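Local coordinates for hypothetical protein TT1465 (Thermus thermophilus, PDB 1WEK), which is of unknown function but has the Rossmann-like alpha/beta fold of the SLOG clan and assembles as a complex of six chains, at residues R86-Y89 / V94-G97; P78-A83 / V136-G141; F166-G171 / E204-A209. All blocks are in the same frame, centred on the assembly; numbering follows the deposited sequence.

Interaction 1: residues R86-Y89 / V94-G97; sequences RGAY and VSVG
Ser-95, which meets Ala-88 and Tyr-89 across this contact, has its OG anti to the backbone N (chi1 -175°); the torsion sends the hydroxyl toward Asn-85 ND2 and the carbonyl of Tyr-111, whereas it is the course of the backbone that aims the beta carbon at helix segment 86-89. Tyr-89 also has its CG anti to the backbone N (chi1 -166°), which turns its ring away from the strand, toward Tyr-111 and Thr-113, leaving CB as its nearest side-chain atom, 4.5 Å from Ser-95 CB. The closest contact pairs two small groups: Ala-88 CB lies 4.2 Å from Ser-95 CB, both bonds from the alpha carbon pointing across the interface. Ala-88 CB is also 4.4 Å from Val-94 O, and Tyr-89 N is 4.3 Å from Ser-95 CB, so the methylene of Ser-95 rests against both the methyl of Ala-88 and the helix backbone. All of these are loose van der Waals contacts. The two alpha carbons of Tyr-89 and Ser-95 are nevertheless just 5.7 Å apart, a spacing that the small serine and alanine side chains permit. The hydroxyl of the buried Ser-95 has two hydrogen-bond partners, Tyr-111 O and Asn-85 ND2, the latter one turn before Tyr-89 on helix 79-90; Asn-85 ND2 also bonds Val-96 O, which ties the helix to the strand. Within the beta-alpha-beta unit of strand 71-74, helix 79-90 and strand 95-100, this contact closes the short turn leading back into the sheet. Ala-88 and Ser-95 both lean on Val-72 of strand 71-74, and the backbone of Ser-95 pairs with His-114 of strand 114-118.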
loop_
_atom_site.group_PDB
_atom_site.type_symbol
_atom_site.label_atom_id
_atom_site.label_comp_id
_atom_site.label_asym_id
_atom_site.label_seq_id
_atom_site.Cartn_x
_atom_site.Cartn_y
_atom_site.Cartn_z
ATOM N N ARG A 86 2.781 -34.254 14.990
ATOM C CA ARG A 86 3.152 -35.619 14.648
ATOM C C ARG A 86 1.951 -36.551 14.617
ATOM O O ARG A 86 1.783 -37.329 13.681
ATOM C CB ARG A 86 4.174 -36.152 15.643
ATOM C CG ARG A 86 4.831 -37.457 15.204
ATOM C CD ARG A 86 5.874 -37.902 16.222
ATOM N NE ARG A 86 6.660 -39.034 15.752
ATOM C CZ ARG A 86 7.650 -39.586 16.448
ATOM N NH1 ARG A 86 7.967 -39.104 17.643
ATOM N NH2 ARG A 86 8.319 -40.619 15.949
ATOM N N GLY A 87 1.122 -36.475 15.648
ATOM C CA GLY A 87 -0.045 -37.326 15.694
ATOM C C GLY A 87 -0.905 -37.120 14.468
ATOM O O GLY A 87 -1.406 -38.080 13.880
ATOM N N ALA A 88 -1.065 -35.860 14.082
ATOM C CA ALA A 88 -1.868 -35.497 12.929
ATOM C C ALA A 88 -1.180 -35.953 11.653
ATOM O O ALA A 88 -1.771 -36.646 10.823
ATOM C CB ALA A 88 -2.071 -34.002 12.891
ATOM N N TYR A 89 0.074 -35.542 11.510
ATOM C CA TYR A 89 0.869 -35.891 10.350
ATOM C C TYR A 89 0.817 -37.387 10.077
ATOM O O TYR A 89 0.424 -37.821 8.994
ATOM C CB TYR A 89 2.323 -35.494 10.567
ATOM C CG TYR A 89 3.148 -35.500 9.307
ATOM C CD1 TYR A 89 2.984 -34.498 8.352
ATOM C CD2 TYR A 89 4.138 -36.458 9.099
ATOM C CE1 TYR A 89 3.786 -34.434 7.230
ATOM C CE2 TYR A 89 4.951 -36.403 7.969
ATOM C CZ TYR A 89 4.770 -35.383 7.042
ATOM O OH TYR A 89 5.591 -35.281 5.939
ATOM N N VAL A 94 -4.057 -32.863 7.875
ATOM C CA VAL A 94 -3.418 -31.582 7.630
ATOM C C VAL A 94 -2.754 -31.118 8.940
ATOM O O VAL A 94 -3.424 -31.000 9.973
ATOM C CB VAL A 94 -4.454 -30.524 7.224
ATOM C CG1 VAL A 94 -3.818 -29.131 7.239
ATOM C CG2 VAL A 94 -5.022 -30.858 5.846
ATOM N N SER A 95 -1.447 -30.864 8.899
ATOM C CA SER A 95 -0.744 -30.396 10.085
ATOM C C SER A 95 -0.081 -29.053 9.789
ATOM O O SER A 95 0.832 -28.985 8.969
ATOM C CB SER A 95 0.321 -31.411 10.521
ATOM O OG SER A 95 0.929 -31.006 11.735
ATOM N N VAL A 96 -0.532 -27.993 10.463
ATOM C CA VAL A 96 0.021 -26.658 10.251
ATOM C C VAL A 96 0.874 -26.136 11.410
ATOM O O VAL A 96 0.571 -26.337 12.597
ATOM C CB VAL A 96 -1.108 -25.623 9.969
ATOM C CG1 VAL A 96 -0.503 -24.244 9.718
ATOM C CG2 VAL A 96 -1.944 -26.066 8.753
ATOM N N GLY A 97 1.955 -25.460 11.054
ATOM C CA GLY A 97 2.829 -24.898 12.062
ATOM C C GLY A 97 2.984 -23.417 11.792
ATOM O O GLY A 97 3.273 -23.018 10.664
#

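Interaction 2: residues P78-A83 / V136-G141; sequences PGVMEA and VFLPGG. With PO4 (phosphate ion), chain G.
Val-80, in the first turn of helix 79-90, meets Leu-138, just past the end of strand 132-137, through one branch of each side chain. Val-80 CG1 stands anti to its backbone N (chi1 -177°), a conformation that aims this methyl at the leucine, while CG2 turns toward Pro-139, the residue after Leu-138, and lies 4.0 Å from Pro-139 O. Leu-138 has CG anti to the carbonyl carbon (chi1 -70°), but its chi2 of 136° is well away from a staggered value. The two side chains approach at a slant, with Leu-138 CD1 3.3 Å from Val-80 CG1 and Leu-138 CB 3.9 Å from it. The first separation is tighter than ordinary carbon contact, and with chi2 so far from staggered the exact placement of CD1 is doubtful. Beyond this apolar pair, the chain turns through Pro-139 and Gly-140 to Gly-141, the N-cap of helix 142-156. These residues begin the PGGxGT signature of the family. Gly-141 N donates a nearly straight hydrogen bond of 2.6 Å to O1 of a phosphate ion that is probably from the crystallisation liquor. Ala-46 N, Gly-143 N and Thr-144 OG1 bind the same ion. Chemically, this is a small buried apolar contact between the helix start and the loop after strand 132-137, set beside an anion site built largely from backbone N-H groups, whose pull on the phosphate the start of helix 142-156 probably strengthens.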
loop_
_atom_site.group_PDB
_atom_site.type_symbol
_atom_site.label_atom_id
_atom_site.label_comp_id
_atom_site.label_asym_id
_atom_site.label_seq_id
_atom_site.Cartn_x
_atom_site.Cartn_y
_atom_site.Cartn_z
ATOM N N PRO A 78 8.834 -27.466 19.338
ATOM C CA PRO A 78 9.146 -28.740 20.010
ATOM C C PRO A 78 8.065 -29.107 21.024
ATOM O O PRO A 78 7.004 -28.484 21.059
ATOM C CB PRO A 78 10.475 -28.455 20.728
ATOM C CG PRO A 78 11.003 -27.233 20.068
ATOM C CD PRO A 78 9.787 -26.428 19.762
ATOM N N GLY A 79 8.360 -30.117 21.848
ATOM C CA GLY A 79 7.454 -30.558 22.896
ATOM C C GLY A 79 6.071 -30.994 22.458
ATOM O O GLY A 79 5.914 -31.751 21.500
ATOM N N VAL A 80 5.061 -30.513 23.175
ATOM C CA VAL A 80 3.690 -30.867 22.889
ATOM C C VAL A 80 3.237 -30.437 21.503
ATOM O O VAL A 80 2.369 -31.078 20.903
ATOM C CB VAL A 80 2.728 -30.273 23.932
ATOM C CG1 VAL A 80 1.304 -30.738 23.637
ATOM C CG2 VAL A 80 3.134 -30.717 25.320
HETATM N N MSE A 81 3.805 -29.354 20.989
HETATM C CA MSE A 81 3.395 -28.911 19.672
HETATM C C MSE A 81 3.855 -29.981 18.694
HETATM O O MSE A 81 3.082 -30.441 17.860
HETATM C CB MSE A 81 3.998 -27.541 19.343
HETATM C CG MSE A 81 3.480 -26.417 20.254
HETATM SE SE MSE A 81 4.464 -24.740 20.030
HETATM C CE MSE A 81 5.944 -25.145 21.214
ATOM N N GLU A 82 5.106 -30.403 18.828
ATOM C CA GLU A 82 5.635 -31.432 17.958
ATOM C C GLU A 82 4.748 -32.678 18.021
ATOM O O GLU A 82 4.287 -33.167 16.992
ATOM C CB GLU A 82 7.065 -31.779 18.363
ATOM C CG GLU A 82 7.674 -32.907 17.550
ATOM C CD GLU A 82 9.190 -32.877 17.573
ATOM O OE1 GLU A 82 9.805 -33.606 16.774
ATOM O OE2 GLU A 82 9.771 -32.123 18.385
ATOM N N ALA A 83 4.488 -33.175 19.230
ATOM C CA ALA A 83 3.650 -34.356 19.385
ATOM C C ALA A 83 2.297 -34.169 18.701
ATOM O O ALA A 83 1.807 -35.083 18.031
ATOM C CB ALA A 83 3.447 -34.674 20.859
ATOM N N VAL A 136 -7.459 -25.971 21.998
ATOM C CA VAL A 136 -7.116 -26.955 23.017
ATOM C C VAL A 136 -5.795 -26.551 23.695
ATOM O O VAL A 136 -4.759 -26.396 23.044
ATOM C CB VAL A 136 -6.950 -28.370 22.415
ATOM C CG1 VAL A 136 -6.874 -29.407 23.542
ATOM C CG2 VAL A 136 -8.132 -28.692 21.474
ATOM N N PHE A 137 -5.829 -26.389 25.006
ATOM C CA PHE A 137 -4.615 -26.025 25.735
ATOM C C PHE A 137 -4.080 -27.177 26.592
ATOM O O PHE A 137 -4.724 -27.607 27.549
ATOM C CB PHE A 137 -4.884 -24.774 26.575
ATOM C CG PHE A 137 -5.230 -23.566 25.735
ATOM C CD1 PHE A 137 -6.529 -23.361 25.289
ATOM C CD2 PHE A 137 -4.234 -22.707 25.294
ATOM C CE1 PHE A 137 -6.836 -22.322 24.403
ATOM C CE2 PHE A 137 -4.530 -21.656 24.399
ATOM C CZ PHE A 137 -5.839 -21.470 23.952
ATOM N N LEU A 138 -2.906 -27.693 26.221
ATOM C CA LEU A 138 -2.286 -28.782 26.977
ATOM C C LEU A 138 -1.276 -28.171 27.948
ATOM O O LEU A 138 -0.941 -26.991 27.829
ATOM C CB LEU A 138 -1.586 -29.758 26.012
ATOM C CG LEU A 138 -2.508 -30.615 25.138
ATOM C CD1 LEU A 138 -1.996 -30.672 23.694
ATOM C CD2 LEU A 138 -2.598 -32.007 25.730
ATOM N N PRO A 139 -0.823 -28.936 28.961
ATOM C CA PRO A 139 0.157 -28.323 29.868
ATOM C C PRO A 139 1.230 -27.609 29.047
ATOM O O PRO A 139 1.713 -28.140 28.026
ATOM C CB PRO A 139 0.710 -29.520 30.627
ATOM C CG PRO A 139 -0.529 -30.368 30.814
ATOM C CD PRO A 139 -1.245 -30.260 29.459
ATOM N N GLY A 140 1.565 -26.400 29.485
ATOM C CA GLY A 140 2.563 -25.575 28.827
ATOM C C GLY A 140 3.072 -24.530 29.819
ATOM O O GLY A 140 2.809 -24.631 31.029
ATOM N N GLY A 141 3.798 -23.536 29.313
ATOM C CA GLY A 141 4.355 -22.491 30.157
ATOM C C GLY A 141 3.873 -21.107 29.769
ATOM O O GLY A 141 2.684 -20.917 29.542
HETATM P P PO4 G . 5.471 -22.520 26.173
HETATM O O1 PO4 G . 4.156 -22.826 26.801
HETATM O O2 PO4 G . 6.348 -23.719 26.236
HETATM O O3 PO4 G . 6.112 -21.395 26.904
HETATM O O4 PO4 G . 5.265 -22.138 24.752
#

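Interaction 3: residues F166-G171 / E204-A209; sequences FLLDRG and EEVVQA
Phe-166 and Val-206 carry the apolar part of this contact, lying side by side and pointing opposite ways. The phenyl ring, its CG anti to the carbonyl carbon (chi1 -65°), extends from the strand along the helix surface. One ring face receives a CH-pi contact from Val-206 CG1, which sits 4.2 Å from the centroid and 25° off the ring normal. The second valine methyl, CG2, packs at the root of the ring, 3.8 Å from Phe-166 CG, and also reaches Leu-168 CD2 at 4.2 Å. One turn further on, Ala-209 CB approaches the far end of the ring obliquely, 3.3 Å from Phe-166 CZ, so successive inward-facing residues of the helix engage the phenyl from base to end. The polar part is bridged by water: Arg-170 NH1 donates a long bond, 3.3 Å, to a water that lies in the guanidinium plane, and this water donates in turn a short one, 2.6 Å, to Glu-205 OE1. The opposite charges are therefore linked without a direct salt bridge; Glu-205 OE1 is further held by Thr-200 OG1. Strand 166-168 and helix segment 204-209 run nearly antiparallel (162°), their axes 9.9 Å apart. Such a helix, returning over the sheet after the final strand 198-200 on the side of helix 53-68, belongs to the layered alpha/beta architecture of a Rossmann-like fold.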
loop_
_atom_site.group_PDB
_atom_site.type_symbol
_atom_site.label_atom_id
_atom_site.label_comp_id
_atom_site.label_asym_id
_atom_site.label_seq_id
_atom_site.Cartn_x
_atom_site.Cartn_y
_atom_site.Cartn_z
ATOM N N PHE A 166 -10.835 -25.772 25.385
ATOM C CA PHE A 166 -10.588 -26.845 26.332
ATOM C C PHE A 166 -9.206 -26.761 26.971
ATOM O O PHE A 166 -8.254 -26.305 26.347
ATOM C CB PHE A 166 -10.712 -28.203 25.635
ATOM C CG PHE A 166 -12.087 -28.506 25.140
ATOM C CD1 PHE A 166 -12.494 -28.088 23.884
ATOM C CD2 PHE A 166 -12.977 -29.219 25.932
ATOM C CE1 PHE A 166 -13.765 -28.380 23.424
ATOM C CE2 PHE A 166 -14.246 -29.513 25.483
ATOM C CZ PHE A 166 -14.638 -29.093 24.227
ATOM N N LEU A 167 -9.109 -27.202 28.222
ATOM C CA LEU A 167 -7.836 -27.244 28.931
ATOM C C LEU A 167 -7.668 -28.703 29.295
ATOM O O LEU A 167 -8.469 -29.255 30.047
ATOM C CB LEU A 167 -7.869 -26.426 30.219
ATOM C CG LEU A 167 -8.370 -24.983 30.196
ATOM C CD1 LEU A 167 -7.910 -24.321 31.468
ATOM C CD2 LEU A 167 -7.828 -24.216 28.978
ATOM N N LEU A 168 -6.646 -29.339 28.744
ATOM C CA LEU A 168 -6.400 -30.736 29.042
ATOM C C LEU A 168 -5.476 -30.907 30.228
ATOM O O LEU A 168 -4.443 -30.236 30.331
ATOM C CB LEU A 168 -5.818 -31.453 27.820
ATOM C CG LEU A 168 -6.866 -32.017 26.862
ATOM C CD1 LEU A 168 -6.193 -32.563 25.603
ATOM C CD2 LEU A 168 -7.652 -33.112 27.588
ATOM N N ASP A 169 -5.864 -31.827 31.109
ATOM C CA ASP A 169 -5.132 -32.181 32.325
ATOM C C ASP A 169 -5.529 -31.279 33.496
ATOM O O ASP A 169 -4.863 -30.289 33.791
ATOM C CB ASP A 169 -3.621 -32.118 32.101
ATOM C CG ASP A 169 -2.849 -32.660 33.285
ATOM O OD1 ASP A 169 -3.315 -32.450 34.439
ATOM O OD2 ASP A 169 -1.783 -33.290 33.072
ATOM N N ARG A 170 -6.611 -31.661 34.165
ATOM C CA ARG A 170 -7.177 -30.931 35.301
ATOM C C ARG A 170 -6.217 -30.502 36.397
ATOM O O ARG A 170 -6.198 -29.337 36.785
ATOM C CB ARG A 170 -8.281 -31.765 35.953
ATOM C CG ARG A 170 -9.439 -32.128 35.040
ATOM C CD ARG A 170 -10.558 -32.757 35.864
ATOM N NE ARG A 170 -11.820 -32.055 35.670
ATOM C CZ ARG A 170 -12.706 -32.359 34.729
ATOM N NH1 ARG A 170 -12.474 -33.371 33.891
ATOM N NH2 ARG A 170 -13.811 -31.639 34.612
ATOM N N GLY A 171 -5.447 -31.457 36.911
ATOM C CA GLY A 171 -4.507 -31.171 37.978
ATOM C C GLY A 171 -3.454 -30.146 37.613
ATOM O O GLY A 171 -2.928 -29.445 38.476
ATOM N N GLU A 204 -10.692 -37.643 24.164
ATOM C CA GLU A 204 -11.897 -38.087 23.471
ATOM C C GLU A 204 -13.045 -37.119 23.668
ATOM O O GLU A 204 -13.862 -36.920 22.768
ATOM C CB GLU A 204 -12.333 -39.471 23.963
ATOM C CG GLU A 204 -12.697 -39.520 25.445
ATOM C CD GLU A 204 -11.587 -40.083 26.311
ATOM O OE1 GLU A 204 -10.393 -39.767 26.068
ATOM O OE2 GLU A 204 -11.917 -40.840 27.251
ATOM N N GLU A 205 -13.109 -36.517 24.850
ATOM C CA GLU A 205 -14.176 -35.576 25.146
ATOM C C GLU A 205 -14.001 -34.321 24.314
ATOM O O GLU A 205 -14.981 -33.721 23.862
ATOM C CB GLU A 205 -14.187 -35.241 26.641
ATOM C CG GLU A 205 -15.266 -34.255 27.047
ATOM C CD GLU A 205 -15.570 -34.313 28.529
ATOM O OE1 GLU A 205 -14.637 -34.117 29.340
ATOM O OE2 GLU A 205 -16.747 -34.561 28.883
ATOM N N VAL A 206 -12.749 -33.929 24.104
ATOM C CA VAL A 206 -12.459 -32.751 23.292
ATOM C C VAL A 206 -12.840 -32.999 21.841
ATOM O O VAL A 206 -13.549 -32.194 21.231
ATOM C CB VAL A 206 -10.953 -32.369 23.346
ATOM C CG1 VAL A 206 -10.682 -31.175 22.427
ATOM C CG2 VAL A 206 -10.557 -32.012 24.777
ATOM N N VAL A 207 -12.380 -34.116 21.282
ATOM C CA VAL A 207 -12.691 -34.419 19.897
ATOM C C VAL A 207 -14.195 -34.560 19.684
ATOM O O VAL A 207 -14.728 -34.084 18.685
ATOM C CB VAL A 207 -11.996 -35.703 19.440
ATOM C CG1 VAL A 207 -12.348 -35.980 17.993
ATOM C CG2 VAL A 207 -10.485 -35.559 19.613
ATOM N N GLN A 208 -14.877 -35.194 20.635
ATOM C CA GLN A 208 -16.324 -35.388 20.544
ATOM C C GLN A 208 -17.071 -34.050 20.500
ATOM O O GLN A 208 -18.001 -33.879 19.712
ATOM C CB GLN A 208 -16.817 -36.235 21.730
ATOM C CG GLN A 208 -18.336 -36.307 21.866
ATOM C CD GLN A 208 -18.791 -37.353 22.877
ATOM O OE1 GLN A 208 -18.625 -38.555 22.659
ATOM N NE2 GLN A 208 -19.366 -36.900 23.990
ATOM N N ALA A 209 -16.658 -33.111 21.350
ATOM C CA ALA A 209 -17.275 -31.790 21.402
ATOM C C ALA A 209 -17.062 -31.044 20.095
ATOM O O ALA A 209 -17.964 -30.361 19.615
ATOM C CB ALA A 209 -16.695 -30.982 22.549
HETATM O O HOH W 1 -14.224 -35.074 31.733
#

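How the interactions relate
All three contacts fasten helices to one parallel sheet. Interactions 1 and 2 use opposite ends of helix 79-90, their centres 13 Å apart: the first turn packs beside the phosphate-binding loop, the last beside strand 95-100. Interaction 1 is nested within the loop that interaction 2 closes. Interactions 2 and 3, centres 14 Å apart, touch through neighbouring strands 132-137 and 165-168: Phe-137 N lies 2.8 Å from Phe-166 O in a probable hydrogen bond, and Leu-138 CD2 packs 3.6 Å from Leu-168 CD1. Interactions 1 and 3 stay about 11 Å apart between nearest atoms. Held partly by Gly-141, the phosphate sits at the interaction 2 end of helix 79-90, bonding no residue of interactions 1 or 3.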